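Local coordinates for protein discoidin-2 (Dictyostelium discoideum, PDB 2VM9) that binds galactose and N-acetylgalactosamine as a trimeric, calcium-containing lectin and may take part in forming the spore coat, at residues Val88-Arg94 with Ala135-Tyr141; Ser20-Tyr24 with Trp52-Val56; Thr78-His84 with Ala113-Asn118. All blocks are in the same frame, centred on the assembly; numbering follows the deposited sequence. Where two conformers were deposited one is given.

Interaction 1: residues Val88-Arg94 with Ala135-Tyr141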
ATOM      1  N   VAL A  88     -12.651   6.844  30.448  1.00  3.99           N
ATOM      2  CA  VAL A  88     -11.463   6.105  30.836  1.00  4.10           C
ATOM      3  C   VAL A  88     -10.487   7.044  31.516  1.00  4.86           C
ATOM      4  O   VAL A  88     -10.141   8.077  30.960  1.00  4.85           O
ATOM      5  CB  VAL A  88     -10.852   5.412  29.605  1.00  4.48           C
ATOM      6  CG1 VAL A  88      -9.474   4.819  29.929  1.00  4.55           C
ATOM      7  CG2 VAL A  88     -11.854   4.343  29.105  1.00  5.47           C
ATOM      8  N   THR A  89     -10.035   6.677  32.724  1.00  4.16           N
ATOM      9  CA  THR A  89      -9.171   7.557  33.503  1.00  5.44           C
ATOM     10  C   THR A  89      -7.679   7.252  33.305  1.00  4.92           C
ATOM     11  O   THR A  89      -6.824   8.094  33.603  1.00  5.73           O
ATOM     12  CB  THR A  89      -9.516   7.472  35.007  1.00  5.03           C
ATOM     13  OG1 THR A  89      -9.519   6.083  35.387  1.00  5.46           O
ATOM     14  CG2 THR A  89     -10.877   8.104  35.301  1.00  5.29           C
ATOM     15  N   SER A  90      -7.343   6.046  32.837  1.00  5.40           N
ATOM     16  CA  SER A  90      -5.956   5.732  32.491  1.00  5.43           C
ATOM     17  C   SER A  90      -5.944   4.567  31.527  1.00  5.69           C
ATOM     18  O   SER A  90      -6.875   3.756  31.528  1.00  5.38           O
ATOM     19  CB  SER A  90      -5.101   5.401  33.735  1.00  6.02           C
ATOM     20  OG  SER A  90      -5.352   4.098  34.279  1.00  7.32           O
ATOM     21  N   TYR A  91      -4.892   4.492  30.725  1.00  5.78           N
ATOM     22  CA  TYR A  91      -4.767   3.369  29.800  1.00  6.04           C
ATOM     23  C   TYR A  91      -3.305   3.089  29.454  1.00  5.84           C
ATOM     24  O   TYR A  91      -2.407   3.911  29.719  1.00  6.57           O
ATOM     25  CB  TYR A  91      -5.577   3.652  28.516  1.00  5.69           C
ATOM     26  CG  TYR A  91      -5.118   4.886  27.743  1.00  5.18           C
ATOM     27  CD1 TYR A  91      -4.086   4.794  26.794  1.00  6.31           C
ATOM     28  CD2 TYR A  91      -5.739   6.127  27.927  1.00  6.94           C
ATOM     29  CE1 TYR A  91      -3.658   5.928  26.079  1.00  6.25           C
ATOM     30  CE2 TYR A  91      -5.325   7.264  27.195  1.00  5.62           C
ATOM     31  CZ  TYR A  91      -4.287   7.141  26.286  1.00  5.79           C
ATOM     32  OH  TYR A  91      -3.894   8.231  25.557  1.00  8.80           O
ATOM     33  N   LYS A  92      -3.095   1.912  28.876  1.00  6.06           N
ATOM     34  CA  LYS A  92      -1.825   1.518  28.265  1.00  7.20           C
ATOM     35  C   LYS A  92      -2.015   1.439  26.750  1.00  7.22           C
ATOM     36  O   LYS A  92      -3.151   1.384  26.239  1.00  6.63           O
ATOM     37  CB  LYS A  92      -1.377   0.143  28.785  1.00  7.17           C
ATOM     38  CG  LYS A  92      -0.968   0.132  30.280  1.00  9.19           C
ATOM     39  CD  LYS A  92      -0.656  -1.296  30.733  1.00 11.41           C
ATOM     40  CE  LYS A  92      -0.354  -1.290  32.226  1.00 17.94           C
ATOM     41  NZ  LYS A  92       0.233  -2.595  32.685  1.00 20.63           N
ATOM     42  N   LEU A  93      -0.896   1.447  26.036  1.00  7.26           N
ATOM     43  CA  LEU A  93      -0.918   1.320  24.580  1.00  7.67           C
ATOM     44  C   LEU A  93      -0.005   0.180  24.189  1.00  8.03           C
ATOM     45  O   LEU A  93       1.053  -0.024  24.802  1.00  7.73           O
ATOM     46  CB  LEU A  93      -0.438   2.604  23.893  1.00  7.79           C
ATOM     47  CG  LEU A  93      -1.327   3.838  23.943  1.00  7.71           C
ATOM     48  CD1 LEU A  93      -0.498   5.043  23.419  1.00  8.75           C
ATOM     49  CD2 LEU A  93      -2.651   3.623  23.127  1.00  7.09           C
ATOM     50  N   ARG A  94      -0.442  -0.561  23.177  0.50  8.13           N
ATOM     51  CA  ARG A  94       0.352  -1.618  22.571  0.50  8.20           C
ATOM     52  C   ARG A  94       0.389  -1.348  21.078  0.50  8.15           C
ATOM     53  O   ARG A  94      -0.529  -0.728  20.520  0.50  7.68           O
ATOM     54  CB  ARG A  94      -0.304  -2.984  22.803  0.50  8.24           C
ATOM     55  CG  ARG A  94      -0.782  -3.234  24.215  0.50  9.79           C
ATOM     56  CD  ARG A  94      -1.145  -4.701  24.392  0.50  8.97           C
ATOM     57  NE  ARG A  94       0.050  -5.542  24.372  0.50 11.47           N
ATOM     58  CZ  ARG A  94       0.228  -6.608  23.597  0.50 12.05           C
ATOM     59  NH1 ARG A  94      -0.721  -7.027  22.747  0.50 13.11           N
ATOM     60  NH2 ARG A  94       1.362  -7.273  23.699  0.50 13.07           N
ATOM     61  N   ALA A 135      -3.225  -0.492  19.731  1.00  6.15           N
ATOM     62  CA  ALA A 135      -4.409  -0.821  20.544  1.00  5.36           C
ATOM     63  C   ALA A 135      -4.364   0.025  21.799  1.00  6.15           C
ATOM     64  O   ALA A 135      -3.304   0.107  22.455  1.00  6.28           O
ATOM     65  CB  ALA A 135      -4.410  -2.312  20.940  1.00  5.41           C
ATOM     66  N   ILE A 136      -5.511   0.624  22.130  1.00  5.61           N
ATOM     67  CA  ILE A 136      -5.698   1.288  23.410  1.00  5.63           C
ATOM     68  C   ILE A 136      -6.270   0.271  24.391  1.00  5.56           C
ATOM     69  O   ILE A 136      -7.226  -0.456  24.065  1.00  5.32           O
ATOM     70  CB  ILE A 136      -6.572   2.567  23.263  1.00  5.24           C
ATOM     71  CG1 ILE A 136      -6.697   3.294  24.609  1.00  5.56           C
ATOM     72  CG2 ILE A 136      -7.963   2.247  22.627  1.00  6.22           C
ATOM     73  CD1 ILE A 136      -7.219   4.725  24.486  1.00  5.66           C
ATOM     74  N   HIS A 137      -5.638   0.191  25.567  1.00  5.29           N
ATOM     75  CA  HIS A 137      -5.963  -0.808  26.597  1.00  5.43           C
ATOM     76  C   HIS A 137      -6.334  -0.068  27.886  1.00  5.64           C
ATOM     77  O   HIS A 137      -5.462   0.211  28.714  1.00  6.04           O
ATOM     78  CB  HIS A 137      -4.740  -1.713  26.820  1.00  5.56           C
ATOM     79  CG  HIS A 137      -4.631  -2.827  25.819  1.00  5.78           C
ATOM     80  ND1 HIS A 137      -5.076  -4.109  26.085  1.00  8.56           N
ATOM     81  CD2 HIS A 137      -4.133  -2.855  24.557  1.00  8.71           C
ATOM     82  CE1 HIS A 137      -4.846  -4.883  25.031  1.00  9.08           C
ATOM     83  NE2 HIS A 137      -4.279  -4.146  24.089  1.00  8.99           N
ATOM     84  N   PRO A 138      -7.615   0.335  28.018  1.00  6.08           N
ATOM     85  CA  PRO A 138      -8.068   1.025  29.231  1.00  6.00           C
ATOM     86  C   PRO A 138      -7.681   0.244  30.480  1.00  6.46           C
ATOM     87  O   PRO A 138      -7.799  -0.998  30.511  1.00  6.65           O
ATOM     88  CB  PRO A 138      -9.590   1.034  29.073  1.00  5.58           C
ATOM     89  CG  PRO A 138      -9.755   1.182  27.535  1.00  5.42           C
ATOM     90  CD  PRO A 138      -8.713   0.175  27.038  1.00  5.84           C
ATOM     91  N   GLN A 139      -7.185   0.965  31.485  1.00  6.41           N
ATOM     92  CA  GLN A 139      -6.817   0.309  32.737  1.00  7.00           C
ATOM     93  C   GLN A 139      -7.771   0.636  33.868  1.00  6.28           C
ATOM     94  O   GLN A 139      -8.078  -0.226  34.676  1.00  6.89           O
ATOM     95  CB  GLN A 139      -5.398   0.698  33.164  1.00  7.24           C
ATOM     96  CG  GLN A 139      -4.363   0.227  32.151  1.00 10.81           C
ATOM     97  CD  GLN A 139      -4.324  -1.293  32.016  1.00 12.96           C
ATOM     98  OE1 GLN A 139      -4.011  -1.997  32.985  1.00 13.57           O
ATOM     99  NE2 GLN A 139      -4.649  -1.811  30.814  1.00 11.63           N
ATOM    100  N   THR A 140      -8.168   1.906  33.971  1.00  5.46           N
ATOM    101  CA  THR A 140      -9.090   2.324  35.024  1.00  5.41           C
ATOM    102  C   THR A 140     -10.161   3.224  34.374  1.00  5.47           C
ATOM    103  O   THR A 140      -9.948   3.785  33.292  1.00  5.49           O
ATOM    104  CB  THR A 140      -8.362   3.116  36.135  1.00  5.54           C
ATOM    105  OG1 THR A 140      -7.675   4.245  35.562  1.00  6.96           O
ATOM    106  CG2 THR A 140      -7.322   2.227  36.879  1.00  5.33           C
ATOM    107  N   TYR A 141     -11.292   3.373  35.033  1.00  4.43           N
ATOM    108  CA  TYR A 141     -12.403   4.087  34.405  1.00  4.92           C
ATOM    109  C   TYR A 141     -13.307   4.670  35.480  1.00  4.98           C
ATOM    110  O   TYR A 141     -13.324   4.204  36.621  1.00  4.32           O
ATOM    111  CB  TYR A 141     -13.200   3.140  33.483  1.00  4.55           C
ATOM    112  CG  TYR A 141     -13.403   1.773  34.111  1.00  4.90           C
ATOM    113  CD1 TYR A 141     -14.515   1.523  34.901  1.00  4.93           C
ATOM    114  CD2 TYR A 141     -12.474   0.741  33.902  1.00  5.01           C
ATOM    115  CE1 TYR A 141     -14.723   0.265  35.504  1.00  6.40           C
ATOM    116  CE2 TYR A 141     -12.652  -0.525  34.525  1.00  5.10           C
ATOM    117  CZ  TYR A 141     -13.775  -0.731  35.311  1.00  5.16           C
ATOM    118  OH  TYR A 141     -13.976  -1.901  35.946  1.00  7.76           O
TER
HETATM  119  O   HOH W   1      -3.217  -5.596  21.985  0.50 12.37           O

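Interaction 2: residues Ser20-Tyr24 with Trp52-Val56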
ATOM      1  N   SER A  20     -13.084  -3.665  18.621  1.00  6.67           N
ATOM      2  CA  SER A  20     -13.110  -3.686  20.090  1.00  5.70           C
ATOM      3  C   SER A  20     -13.079  -5.120  20.647  1.00  6.26           C
ATOM      4  O   SER A  20     -13.447  -6.104  19.970  1.00  5.67           O
ATOM      5  CB  SER A  20     -14.374  -2.972  20.612  1.00  5.79           C
ATOM      6  OG  SER A  20     -15.532  -3.598  20.043  1.00  5.87           O
ATOM      7  N   SER A  21     -12.687  -5.214  21.919  1.00  5.88           N
ATOM      8  CA  SER A  21     -12.695  -6.460  22.666  1.00  5.51           C
ATOM      9  C   SER A  21     -14.171  -6.905  22.849  1.00  6.33           C
ATOM     10  O   SER A  21     -14.548  -8.019  22.475  1.00  5.98           O
ATOM     11  CB  SER A  21     -12.023  -6.220  24.018  1.00  5.73           C
ATOM     12  OG  SER A  21     -12.524  -5.035  24.583  1.00  5.45           O
ATOM     13  N   THR A  22     -14.991  -6.029  23.442  1.00  5.39           N
ATOM     14  CA  THR A  22     -16.431  -6.277  23.606  1.00  4.91           C
ATOM     15  C   THR A  22     -17.134  -4.924  23.454  1.00  5.27           C
ATOM     16  O   THR A  22     -16.485  -3.858  23.593  1.00  4.66           O
ATOM     17  CB  THR A  22     -16.792  -6.889  25.001  1.00  4.94           C
ATOM     18  OG1 THR A  22     -16.513  -5.931  26.046  1.00  5.16           O
ATOM     19  CG2 THR A  22     -16.005  -8.207  25.260  1.00  6.30           C
ATOM     20  N   ASP A  23     -18.442  -4.990  23.187  1.00  5.34           N
ATOM     21  CA  ASP A  23     -19.310  -3.802  23.032  1.00  4.88           C
ATOM     22  C   ASP A  23     -20.504  -4.026  23.945  1.00  5.42           C
ATOM     23  O   ASP A  23     -21.097  -5.107  23.934  1.00  4.78           O
ATOM     24  CB  ASP A  23     -19.878  -3.715  21.615  1.00  4.58           C
ATOM     25  CG  ASP A  23     -18.854  -3.304  20.580  1.00  5.69           C
ATOM     26  OD1 ASP A  23     -17.796  -2.719  20.947  1.00  5.12           O
ATOM     27  OD2 ASP A  23     -19.146  -3.547  19.377  1.00  5.72           O
ATOM     28  N   TYR A  24     -20.894  -3.003  24.703  1.00  4.49           N
ATOM     29  CA  TYR A  24     -22.101  -3.152  25.514  1.00  5.37           C
ATOM     30  C   TYR A  24     -23.266  -3.657  24.654  1.00  5.14           C
ATOM     31  O   TYR A  24     -24.052  -4.523  25.068  1.00  5.60           O
ATOM     32  CB  TYR A  24     -22.469  -1.827  26.171  1.00  5.17           C
ATOM     33  CG  TYR A  24     -23.415  -2.093  27.297  1.00  6.61           C
ATOM     34  CD1 TYR A  24     -22.928  -2.560  28.526  1.00  5.72           C
ATOM     35  CD2 TYR A  24     -24.783  -1.903  27.140  1.00  9.32           C
ATOM     36  CE1 TYR A  24     -23.801  -2.850  29.581  1.00  9.45           C
ATOM     37  CE2 TYR A  24     -25.673  -2.191  28.194  1.00 10.47           C
ATOM     38  CZ  TYR A  24     -25.168  -2.669  29.394  1.00  9.68           C
ATOM     39  OH  TYR A  24     -26.027  -2.929  30.454  1.00 12.17           O
ATOM     40  N   TRP A  52     -17.459   4.592  22.197  1.00  3.80           N
ATOM     41  CA  TRP A  52     -17.463   3.126  22.307  1.00  3.93           C
ATOM     42  C   TRP A  52     -17.652   2.837  23.802  1.00  4.56           C
ATOM     43  O   TRP A  52     -17.026   3.502  24.649  1.00  5.40           O
ATOM     44  CB  TRP A  52     -16.116   2.550  21.877  1.00  4.63           C
ATOM     45  CG  TRP A  52     -15.904   1.137  22.382  1.00  4.22           C
ATOM     46  CD1 TRP A  52     -16.638   0.025  22.041  1.00  5.74           C
ATOM     47  CD2 TRP A  52     -14.889   0.690  23.289  1.00  4.60           C
ATOM     48  NE1 TRP A  52     -16.140  -1.082  22.684  1.00  4.29           N
ATOM     49  CE2 TRP A  52     -15.076  -0.714  23.466  1.00  4.98           C
ATOM     50  CE3 TRP A  52     -13.849   1.330  23.978  1.00  5.67           C
ATOM     51  CZ2 TRP A  52     -14.243  -1.493  24.287  1.00  4.74           C
ATOM     52  CZ3 TRP A  52     -13.018   0.549  24.821  1.00  6.00           C
ATOM     53  CH2 TRP A  52     -13.219  -0.838  24.956  1.00  6.69           C
ATOM     54  N   SER A  53     -18.475   1.843  24.137  1.00  3.85           N
ATOM     55  CA  SER A  53     -18.542   1.379  25.543  1.00  4.39           C
ATOM     56  C   SER A  53     -18.401  -0.145  25.558  1.00  4.23           C
ATOM     57  O   SER A  53     -19.141  -0.840  24.825  1.00  4.89           O
ATOM     58  CB  SER A  53     -19.874   1.778  26.192  1.00  4.25           C
ATOM     59  OG  SER A  53     -20.065   3.191  26.183  1.00  4.72           O
ATOM     60  N   SER A  54     -17.499  -0.666  26.398  1.00  4.70           N
ATOM     61  CA  SER A  54     -17.273  -2.111  26.447  1.00  4.93           C
ATOM     62  C   SER A  54     -18.503  -2.831  27.022  1.00  4.94           C
ATOM     63  O   SER A  54     -19.408  -2.207  27.576  1.00  4.55           O
ATOM     64  CB  SER A  54     -16.029  -2.446  27.291  1.00  4.53           C
ATOM     65  OG  SER A  54     -16.329  -2.262  28.656  1.00  6.38           O
ATOM     66  N   SER A  55     -18.522  -4.155  26.902  1.00  5.69           N
ATOM     67  CA  SER A  55     -19.522  -4.929  27.627  1.00  5.97           C
ATOM     68  C   SER A  55     -19.011  -5.375  29.006  1.00  6.32           C
ATOM     69  O   SER A  55     -19.672  -5.180  30.035  1.00  7.05           O
ATOM     70  CB  SER A  55     -19.999  -6.139  26.826  1.00  6.21           C
ATOM     71  OG  SER A  55     -21.014  -6.806  27.584  1.00  6.97           O
ATOM     72  N   VAL A  56     -17.821  -5.958  29.006  1.00  6.14           N
ATOM     73  CA  VAL A  56     -17.136  -6.428  30.218  1.00  6.16           C
ATOM     74  C   VAL A  56     -16.322  -5.287  30.805  1.00  6.07           C
ATOM     75  O   VAL A  56     -15.677  -4.541  30.078  1.00  6.22           O
ATOM     76  CB  VAL A  56     -16.211  -7.601  29.838  1.00  6.50           C
ATOM     77  CG1 VAL A  56     -15.331  -8.017  31.041  1.00  7.40           C
ATOM     78  CG2 VAL A  56     -17.075  -8.763  29.335  1.00  8.36           C
TER

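Interaction 3: residues Thr78-His84 with Ala113-Asn118. With PO4 (phosphate ion), chain G.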
ATOM      1  N   THR A  78      -7.776  11.212  23.622  1.00  4.67           N
ATOM      2  CA  THR A  78      -8.944  10.499  24.169  1.00  4.93           C
ATOM      3  C   THR A  78      -9.891  11.473  24.861  1.00  4.88           C
ATOM      4  O   THR A  78      -9.507  12.561  25.299  1.00  5.70           O
ATOM      5  CB  THR A  78      -8.562   9.348  25.153  1.00  6.02           C
ATOM      6  OG1 THR A  78      -8.019   9.900  26.359  1.00  6.32           O
ATOM      7  CG2 THR A  78      -7.529   8.386  24.498  1.00  6.95           C
ATOM      8  N   GLN A  79     -11.132  11.027  24.987  1.00  4.69           N
ATOM      9  CA  GLN A  79     -12.201  11.813  25.517  1.00  5.30           C
ATOM     10  C   GLN A  79     -13.139  10.809  26.179  1.00  4.53           C
ATOM     11  O   GLN A  79     -13.162   9.613  25.844  1.00  4.67           O
ATOM     12  CB  GLN A  79     -12.838  12.510  24.319  1.00  6.01           C
ATOM     13  CG  GLN A  79     -13.841  13.545  24.560  1.00  8.95           C
ATOM     14  CD  GLN A  79     -14.266  14.142  23.219  1.00  9.33           C
ATOM     15  OE1 GLN A  79     -14.366  13.418  22.217  1.00  8.40           O
ATOM     16  NE2 GLN A  79     -14.520  15.445  23.190  1.00 10.08           N
ATOM     17  N   GLY A  80     -13.924  11.284  27.127  1.00  5.13           N
ATOM     18  CA  GLY A  80     -14.932  10.425  27.700  1.00  3.92           C
ATOM     19  C   GLY A  80     -16.173  10.335  26.804  1.00  4.61           C
ATOM     20  O   GLY A  80     -16.173  10.709  25.608  1.00  5.06           O
ATOM     21  N   ARG A  81     -17.216   9.806  27.405  1.00  3.95           N
ATOM     22  CA  ARG A  81     -18.493   9.601  26.716  1.00  4.01           C
ATOM     23  C   ARG A  81     -19.312  10.878  26.696  1.00  5.14           C
ATOM     24  O   ARG A  81     -19.472  11.535  27.738  1.00  5.28           O
ATOM     25  CB  ARG A  81     -19.272   8.476  27.421  1.00  4.22           C
ATOM     26  CG  ARG A  81     -20.659   8.261  26.863  1.00  3.73           C
ATOM     27  CD  ARG A  81     -21.298   6.963  27.390  1.00  3.67           C
ATOM     28  NE  ARG A  81     -22.664   6.904  26.895  1.00  3.41           N
ATOM     29  CZ  ARG A  81     -23.522   5.925  27.130  1.00  5.38           C
ATOM     30  NH1 ARG A  81     -23.150   4.867  27.859  1.00  6.18           N
ATOM     31  NH2 ARG A  81     -24.758   6.003  26.615  1.00  3.91           N
ATOM     32  N   GLY A  82     -19.875  11.224  25.538  1.00  5.09           N
ATOM     33  CA  GLY A  82     -20.595  12.512  25.436  1.00  5.73           C
ATOM     34  C   GLY A  82     -21.909  12.625  26.207  1.00  6.71           C
ATOM     35  O   GLY A  82     -22.237  13.711  26.708  1.00  7.00           O
ATOM     36  N   ASP A  83     -22.645  11.522  26.347  1.00  6.92           N
ATOM     37  CA  ASP A  83     -24.037  11.551  26.797  1.00  6.55           C
ATOM     38  C   ASP A  83     -24.287  10.949  28.195  1.00  7.31           C
ATOM     39  O   ASP A  83     -25.434  10.933  28.671  1.00  8.11           O
ATOM     40  CB  ASP A  83     -24.939  10.857  25.768  1.00  7.14           C
ATOM     41  CG  ASP A  83     -24.571   9.400  25.541  1.00  6.66           C
ATOM     42  OD1 ASP A  83     -23.384   9.099  25.271  1.00  6.11           O
ATOM     43  OD2 ASP A  83     -25.474   8.563  25.636  1.00  6.27           O
ATOM     44  N   HIS A  84     -23.235  10.448  28.841  1.00  7.41           N
ATOM     45  CA  HIS A  84     -23.339   9.927  30.233  1.00  7.76           C
ATOM     46  C   HIS A  84     -21.990  10.060  30.925  1.00  6.87           C
ATOM     47  O   HIS A  84     -20.983  10.200  30.256  1.00  5.83           O
ATOM     48  CB  HIS A  84     -23.824   8.485  30.279  1.00  8.72           C
ATOM     49  CG  HIS A  84     -25.292   8.370  30.061  1.00 12.63           C
ATOM     50  ND1 HIS A  84     -26.208   9.000  30.885  1.00 18.19           N
ATOM     51  CD2 HIS A  84     -26.013   7.777  29.080  1.00 16.71           C
ATOM     52  CE1 HIS A  84     -27.431   8.762  30.436  1.00 21.06           C
ATOM     53  NE2 HIS A  84     -27.338   8.032  29.337  1.00 18.50           N
ATOM     54  N   ALA A 113      -5.411   9.665  31.762  1.00  6.52           N
ATOM     55  CA  ALA A 113      -6.327  10.059  30.715  1.00  6.16           C
ATOM     56  C   ALA A 113      -7.413  11.002  31.213  1.00  6.29           C
ATOM     57  O   ALA A 113      -7.103  12.064  31.777  1.00  7.23           O
ATOM     58  CB  ALA A 113      -6.907   8.797  29.991  1.00  7.22           C
ATOM     59  N   ASN A 114      -8.677  10.629  31.018  1.00  5.13           N
ATOM     60  CA  ASN A 114      -9.760  11.594  31.170  1.00  5.01           C
ATOM     61  C   ASN A 114     -10.346  11.709  32.574  1.00  5.44           C
ATOM     62  O   ASN A 114     -10.170  10.809  33.405  1.00  5.84           O
ATOM     63  CB  ASN A 114     -10.842  11.301  30.140  1.00  4.65           C
ATOM     64  CG  ASN A 114     -10.305  11.379  28.740  1.00  6.06           C
ATOM     65  OD1 ASN A 114      -9.990  10.351  28.122  1.00  5.30           O
ATOM     66  ND2 ASN A 114     -10.117  12.620  28.243  1.00  4.04           N
ATOM     67  N   LYS A 115     -11.013  12.834  32.835  1.00  5.14           N
ATOM     68  CA  LYS A 115     -11.631  13.079  34.134  1.00  5.64           C
ATOM     69  C   LYS A 115     -13.033  13.681  33.981  1.00  5.20           C
ATOM     70  O   LYS A 115     -13.640  14.162  34.948  1.00  4.76           O
ATOM     71  CB  LYS A 115     -10.727  13.996  34.974  1.00  6.24           C
ATOM     72  CG  LYS A 115      -9.444  13.339  35.439  1.00  7.54           C
ATOM     73  CD  LYS A 115      -8.688  14.267  36.367  1.00 11.98           C
ATOM     74  CE  LYS A 115      -7.361  13.629  36.746  1.00 15.23           C
ATOM     75  NZ  LYS A 115      -6.363  14.712  37.121  1.00 23.04           N
ATOM     76  N   ASP A 116     -13.564  13.654  32.760  1.00  4.60           N
ATOM     77  CA  ASP A 116     -14.920  14.186  32.504  1.00  5.70           C
ATOM     78  C   ASP A 116     -15.395  13.671  31.145  1.00  5.16           C
ATOM     79  O   ASP A 116     -14.701  12.862  30.525  1.00  5.34           O
ATOM     80  CB  ASP A 116     -14.915  15.740  32.553  1.00  5.71           C
ATOM     81  CG  ASP A 116     -14.062  16.397  31.432  1.00  6.92           C
ATOM     82  OD1 ASP A 116     -13.602  15.709  30.492  1.00  5.62           O
ATOM     83  OD2 ASP A 116     -13.886  17.641  31.478  1.00  9.39           O
ATOM     84  N   ARG A 117     -16.558  14.149  30.691  1.00  5.98           N
ATOM     85  CA  ARG A 117     -17.140  13.639  29.443  1.00  5.50           C
ATOM     86  C   ARG A 117     -16.423  14.118  28.194  1.00  6.59           C
ATOM     87  O   ARG A 117     -16.251  13.335  27.253  1.00  5.47           O
ATOM     88  CB  ARG A 117     -18.594  14.059  29.336  1.00  5.56           C
ATOM     89  CG  ARG A 117     -19.538  13.350  30.312  1.00  5.74           C
ATOM     90  CD  ARG A 117     -20.950  13.569  29.812  1.00  7.14           C
ATOM     91  NE  ARG A 117     -21.980  13.273  30.818  1.00  7.96           N
ATOM     92  CZ  ARG A 117     -23.277  13.488  30.596  1.00  7.22           C
ATOM     93  NH1 ARG A 117     -23.691  13.981  29.423  1.00  8.60           N
ATOM     94  NH2 ARG A 117     -24.170  13.243  31.550  1.00  9.72           N
ATOM     95  N   ASN A 118     -16.060  15.412  28.162  1.00  6.37           N
ATOM     96  CA  ASN A 118     -15.754  16.065  26.876  1.00  7.33           C
ATOM     97  C   ASN A 118     -14.371  16.625  26.692  1.00  7.28           C
ATOM     98  O   ASN A 118     -14.004  16.994  25.565  1.00  7.03           O
ATOM     99  CB  ASN A 118     -16.784  17.183  26.585  1.00  7.16           C
ATOM    100  CG  ASN A 118     -18.159  16.636  26.387  1.00  8.57           C
ATOM    101  OD1 ASN A 118     -18.359  15.681  25.653  1.00 10.65           O
ATOM    102  ND2 ASN A 118     -19.131  17.240  27.039  1.00 11.15           N
TER
HETATM  103  P   PO4 G 507     -27.062   3.513  27.849  0.60 11.32           P
HETATM  104  O1  PO4 G 507     -27.142   3.367  29.360  0.60 17.08           O
HETATM  105  O2  PO4 G 507     -25.704   3.490  27.418  0.60  6.91           O
HETATM  106  O3  PO4 G 507     -27.726   4.826  27.490  0.60 18.20           O
HETATM  107  O4  PO4 G 507     -27.904   2.429  27.219  0.60 18.75           O
HETATM  108  O   HOH W   2     -12.067   8.334  28.195  1.00  6.40           O
HETATM  109  O   HOH W   3     -13.127  13.610  28.352  1.00  6.03           O
HETATM  110  O   HOH W   4     -21.822  16.308  26.670  1.00 14.68           O

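Interaction 1: residues Val88-Arg94 with Ala135-Tyr141
The side chain of I136 lies over one face of the Y91 ring, with CD1 3.8 Å from the ring centroid and almost on its normal, a CH-pi contact. Y91 CG stands between its backbone N and carbonyl carbon (chi1 61°), which brings the ring beside I136. On the same face of the sheet V88 CG1 meets P138 CB at 3.9 Å. The other face is more polar. In one of its two conformers R94 lays CD over one face of the H137 ring, with CG close to CD2, and a water joins R94 NH1 to H137 NE2. The extended K92 chain obliquely crosses that of Q139, whose NE2 folds back to H137 O (3.0 Å); K92 N reaches that oxygen from the opposite face of its carbonyl plane. These are antiparallel neighbours in one sheet of the discoidin-domain beta-sandwich, and a classic bulge interrupts their pairing where T89 and S90 both face T140. There T140 OG1 is hydrogen-bonded to T89 OG1 at 2.6 Å and to S90 OG at 2.7 Å. Farther out, I76 and T78 of strand 70-79 pack on Y91, L147 of strand 146-153 touches V88 and P138, and the F62 ring meets H137.

Interaction 2: residues Ser20-Tyr24 with Trp52-Val56
T22 OG1 accepts two backbone N-H groups of the opposing turn, from S55 N at 2.8 Å and from V56 N at 3.2 Å. Its chi1 of 66° sets the hydroxyl between the backbone N and carbonyl carbon of T22, facing these amides, and the same oxygen is also hydrogen-bonded to Q61 OE1. The carbonyl of T22 takes the indole N-H of W52, with NE1 2.9 Å from O and the oxygen close to the ring plane. D23 OD1 lies at the same edge of the indole and receives a second, weak bond from NE1; its carboxylate is turned 69° from the ring. S20 OG donates to D23 OD1 at 2.6 Å from above the carboxylate plane, fixing the acid beside the tryptophan. A straighter bond, Y24 N to S53 O at 2.8 Å, ties the two backbones together.

Around these bonds the packing is close: S20 CB comes 3.3 Å from W52 NE1, and S54 O lies at the edge of the Y24 ring. Outside the pair, D23 OD2 forms a salt bridge with K31 of the second subunit, and S55 OG is hydrogen-bonded to D47 and R45 of that subunit. The contact thus joins the loop after strand 17-20 to the short strand 52-53 and the loop following it in the F5/8 type C beta-sandwich, at the trimer interface and against a neighbour's calcium-binding loop.

Interaction 3: residues Thr78-His84 with Ala113-Asn118
T78 and the amide of N114 hold each other by two bonds: T78 OG1 donates to N114 OD1 at 2.7 Å, and N114 ND2 returns a bond to T78 O at 3.0 Å, reaching it from above the carbonyl plane. Q79 is extended, with CG anti to its backbone N (chi1 -171°), and carries NE2 to N118 O at 2.9 Å in a nearly straight bond; its OE1 is held by N36 N. G80 passes close to the R117 backbone, and a water accepts from G80 N and probably donates to D116 O. R81 turns away from 113-118 and grips D83 side-on, NE to OD1 and NH2 to OD2, both at 2.8 Å. Its NH1 and NH2 both bond O2 of a phosphate ion, probably from the crystallisation liquor, which H28 also holds. R81, G82 and D83 form a predicted cell attachment motif, whose acid is here engaged by its own arginine. G82 O accepts a hydrogen bond from R117 NH1 at 3.1 Å, and a water joins that oxygen to N118 ND2. The backbone from D83 to H84 lies over one face of the R117 guanidinium, H84 N standing 3.4 Å above its centre; a salt bridge to D85 holds R117 NE. The pair joins the end of strand 70-79 to the connection between strands 102-112 and 121-131, flanked by W87 of strand 87-96 and R148 of strand 146-153.

All three contacts belong to the N-terminal beta-sandwich domain, with the centres of interactions 1 and 2, and of 1 and 3, about 13 Å apart. Interactions 1 and 3 meet directly through the backbone: T89 O lies 2.8 Å from A113 N, and V88 O 2.9 Å from N114 N, probable hydrogen bonds that attach the 113-118 loop to strand 87-96. Interaction 2 touches interaction 1 where W52 CZ3 packs 4.3 Å from P138 CG, and approaches interaction 3 where S53 OG lies 3.9 Å from R81 NH1. The chain's own calcium lies about 6 Å from the D83 side chain of interaction 3, whereas S55 OG of interaction 2 bonds the calcium ligand D47 of the second subunit.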